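GTP-sensing transcriptional pleiotropic repressor CodY (Clostridioides difficile, PDB 5N0L) probably represses transcription of many genes in response to nutrient levels, sensing branched-chain amino acids such as isoleucine through its GAF domain. Local coordinates at residues E90-N96 / K113-P119. Numbering follows the deposited sequence.
Sequences ETLENLN and KYTTVVP. With ILE (isoleucine), chain G.
L92 pairs with V117, and L95 with T115, as antiparallel hydrogen-bonded pairs joining strand 92-95 and the 114-119 part of strand 114-122, whose axes approach to 4.2 Å and run 166° apart. L92 N to V117 O measures 2.9 Å and is nearly straight; T115 N to L95 O is 2.8 Å. Between the pairs the register slips by one residue: N94, with positive phi and psi, and L95 both face T115, a G1 beta bulge. L95 N donates to T115 O in a more bent hydrogen bond, while N94 N turns instead to a side chain, reaching T116 OG1 at 3.3 Å. T116 can offer that oxygen because its OG1 lies beside its own backbone N (chi1 -67°), which leaves the methyl CG2 against T91 CG2, 4.1 Å away. Within this chain, 92-95 is an outermost strand of the five-stranded antiparallel sheet of the GAF domain, and 114-122 pairs on its other side with strand 125-134. On the face carrying L92, L95, T115 and V117, the two leucines lean on helix 100-103 and T115 OG1 is hydrogen-bonded to S133 OG; T116 and V118 pack on helix 141-158 across the sheet, where T91 OG1 is hydrogen-bonded to E148. Past the bulge, N96 extends its amide alongside Y114, the two planes 9° apart and stacked, with ND2 over one ring face, offset toward the rim. The same ND2 donates to K113 O at 2.9 Å, almost straight and within the amide plane, but arriving from above the carbonyl plane. The K113 side chain leaves pointing away from 90-96, and a bend at chi3 takes NZ to the isoleucine, where it hydrogen-bonds to carboxylate oxygen O at 2.7 Å while also forming a salt bridge with D63.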
loop_
_atom_site.group_PDB
_atom_site.type_symbol
_atom_site.label_atom_id
_atom_site.label_comp_id
_atom_site.label_asym_id
_atom_site.label_seq_id
_atom_site.Cartn_x
_atom_site.Cartn_y
_atom_site.Cartn_z
ATOM N N GLU A 90 -30.470 -5.198 -2.776
ATOM C CA GLU A 90 -30.570 -5.285 -1.305
ATOM C C GLU A 90 -30.603 -6.731 -0.920
ATOM O O GLU A 90 -30.997 -7.538 -1.723
ATOM C CB GLU A 90 -31.938 -4.735 -0.823
ATOM C CG GLU A 90 -32.346 -3.427 -1.302
ATOM C CD GLU A 90 -33.550 -2.983 -0.503
ATOM O OE1 GLU A 90 -33.371 -2.041 0.288
ATOM O OE2 GLU A 90 -34.637 -3.622 -0.630
ATOM N N THR A 91 -30.280 -7.056 0.343
ATOM C CA THR A 91 -30.374 -8.384 0.775
ATOM C C THR A 91 -31.662 -9.064 0.354
ATOM O O THR A 91 -32.811 -8.575 0.550
ATOM C CB THR A 91 -30.100 -8.509 2.270
ATOM O OG1 THR A 91 -28.797 -8.047 2.578
ATOM C CG2 THR A 91 -30.247 -9.970 2.728
ATOM N N LEU A 92 -31.499 -10.222 -0.248
ATOM C CA LEU A 92 -32.575 -11.111 -0.602
ATOM C C LEU A 92 -32.537 -12.292 0.321
ATOM O O LEU A 92 -31.627 -13.172 0.286
ATOM C CB LEU A 92 -32.437 -11.537 -2.049
ATOM C CG LEU A 92 -33.583 -12.433 -2.509
ATOM C CD1 LEU A 92 -34.990 -11.780 -2.450
ATOM C CD2 LEU A 92 -33.320 -12.894 -3.932
ATOM N N GLU A 93 -33.543 -12.377 1.245
ATOM C CA GLU A 93 -33.457 -13.459 2.227
ATOM C C GLU A 93 -34.382 -14.557 1.970
ATOM O O GLU A 93 -35.513 -14.335 1.561
ATOM C CB GLU A 93 -33.564 -13.011 3.672
ATOM C CG GLU A 93 -34.774 -12.336 4.100
ATOM C CD GLU A 93 -35.116 -12.621 5.590
ATOM O OE1 GLU A 93 -34.386 -13.167 6.487
ATOM O OE2 GLU A 93 -36.234 -12.311 5.849
ATOM N N ASN A 94 -33.917 -15.770 2.249
ATOM C CA ASN A 94 -34.738 -16.968 2.204
ATOM C C ASN A 94 -35.418 -17.229 0.915
ATOM O O ASN A 94 -36.574 -17.543 0.849
ATOM C CB ASN A 94 -35.788 -16.968 3.402
ATOM C CG ASN A 94 -35.136 -17.033 4.707
ATOM O OD1 ASN A 94 -35.499 -16.284 5.689
ATOM N ND2 ASN A 94 -34.180 -17.924 4.801
ATOM N N LEU A 95 -34.678 -17.061 -0.192
ATOM C CA LEU A 95 -35.132 -17.489 -1.419
ATOM C C LEU A 95 -35.272 -19.037 -1.314
ATOM O O LEU A 95 -34.370 -19.740 -0.790
ATOM C CB LEU A 95 -34.002 -17.069 -2.451
ATOM C CG LEU A 95 -34.260 -17.321 -3.872
ATOM C CD1 LEU A 95 -35.398 -16.448 -4.353
ATOM C CD2 LEU A 95 -32.966 -16.929 -4.639
ATOM N N ASN A 96 -36.445 -19.538 -1.726
ATOM C CA ASN A 96 -36.948 -20.924 -1.564
ATOM C C ASN A 96 -38.209 -20.980 -2.548
ATOM O O ASN A 96 -38.662 -19.962 -2.953
ATOM C CB ASN A 96 -37.346 -20.994 -0.035
ATOM C CG ASN A 96 -37.916 -22.337 0.430
ATOM O OD1 ASN A 96 -39.103 -22.380 0.742
ATOM N ND2 ASN A 96 -37.119 -23.405 0.552
ATOM N N LYS A 113 -33.979 -25.816 -0.405
ATOM C CA LYS A 113 -33.022 -25.023 0.315
ATOM C C LYS A 113 -33.475 -23.559 0.509
ATOM O O LYS A 113 -34.366 -23.074 -0.162
ATOM C CB LYS A 113 -31.686 -25.006 -0.478
ATOM C CG LYS A 113 -31.152 -26.427 -0.522
ATOM C CD LYS A 113 -29.779 -26.489 -1.183
ATOM C CE LYS A 113 -28.711 -26.083 -0.245
ATOM N NZ LYS A 113 -27.295 -26.249 -0.750
ATOM N N TYR A 114 -32.887 -22.938 1.523
ATOM C CA TYR A 114 -33.033 -21.523 1.764
ATOM C C TYR A 114 -31.751 -20.882 1.368
ATOM O O TYR A 114 -30.703 -21.291 1.863
ATOM C CB TYR A 114 -33.239 -21.245 3.280
ATOM C CG TYR A 114 -34.543 -21.908 3.802
ATOM C CD1 TYR A 114 -35.737 -21.220 3.718
ATOM C CD2 TYR A 114 -34.542 -23.159 4.345
ATOM C CE1 TYR A 114 -36.913 -21.816 4.159
ATOM C CE2 TYR A 114 -35.718 -23.779 4.813
ATOM C CZ TYR A 114 -36.913 -23.096 4.684
ATOM O OH TYR A 114 -38.097 -23.664 5.217
ATOM N N THR A 115 -31.869 -19.879 0.540
ATOM C CA THR A 115 -30.700 -19.134 0.071
ATOM C C THR A 115 -30.842 -17.624 0.318
ATOM O O THR A 115 -31.899 -17.025 0.017
ATOM C CB THR A 115 -30.512 -19.433 -1.450
ATOM O OG1 THR A 115 -30.289 -20.847 -1.586
ATOM C CG2 THR A 115 -29.257 -18.577 -1.951
ATOM N N THR A 116 -29.825 -17.038 0.917
ATOM C CA THR A 116 -29.726 -15.641 1.124
ATOM C C THR A 116 -28.599 -15.027 0.276
ATOM O O THR A 116 -27.472 -15.566 0.255
ATOM C CB THR A 116 -29.540 -15.381 2.610
ATOM O OG1 THR A 116 -30.799 -15.776 3.271
ATOM C CG2 THR A 116 -29.215 -13.912 2.917
ATOM N N VAL A 117 -28.912 -13.929 -0.348
ATOM C CA VAL A 117 -27.981 -13.211 -1.275
ATOM C C VAL A 117 -27.779 -11.784 -0.809
ATOM O O VAL A 117 -28.758 -10.953 -0.680
ATOM C CB VAL A 117 -28.520 -13.261 -2.698
ATOM C CG1 VAL A 117 -27.488 -12.622 -3.676
ATOM C CG2 VAL A 117 -28.901 -14.688 -3.116
ATOM N N VAL A 118 -26.526 -11.530 -0.442
ATOM C CA VAL A 118 -26.139 -10.264 0.154
ATOM C C VAL A 118 -25.185 -9.523 -0.756
ATOM O O VAL A 118 -24.043 -10.037 -0.958
ATOM C CB VAL A 118 -25.495 -10.425 1.511
ATOM C CG1 VAL A 118 -25.215 -9.051 2.138
ATOM C CG2 VAL A 118 -26.386 -11.310 2.397
ATOM N N PRO A 119 -25.599 -8.324 -1.208
ATOM C CA PRO A 119 -24.629 -7.510 -1.993
ATOM C C PRO A 119 -23.408 -7.135 -1.177
ATOM O O PRO A 119 -23.476 -6.786 0.013
ATOM C CB PRO A 119 -25.425 -6.279 -2.394
ATOM C CG PRO A 119 -26.863 -6.768 -2.472
ATOM C CD PRO A 119 -26.972 -7.766 -1.340
HETATM N N ILE G . -26.119 -24.500 -5.806
HETATM C CA ILE G . -25.908 -23.542 -4.679
HETATM C C ILE G . -25.915 -24.289 -3.370
HETATM O O ILE G . -26.851 -25.049 -3.131
HETATM C CB ILE G . -26.962 -22.456 -4.713
HETATM C CG1 ILE G . -26.770 -21.614 -5.983
HETATM C CG2 ILE G . -26.786 -21.517 -3.567
HETATM C CD1 ILE G . -25.626 -20.617 -5.934
HETATM O OXT ILE G . -24.943 -24.174 -2.654
#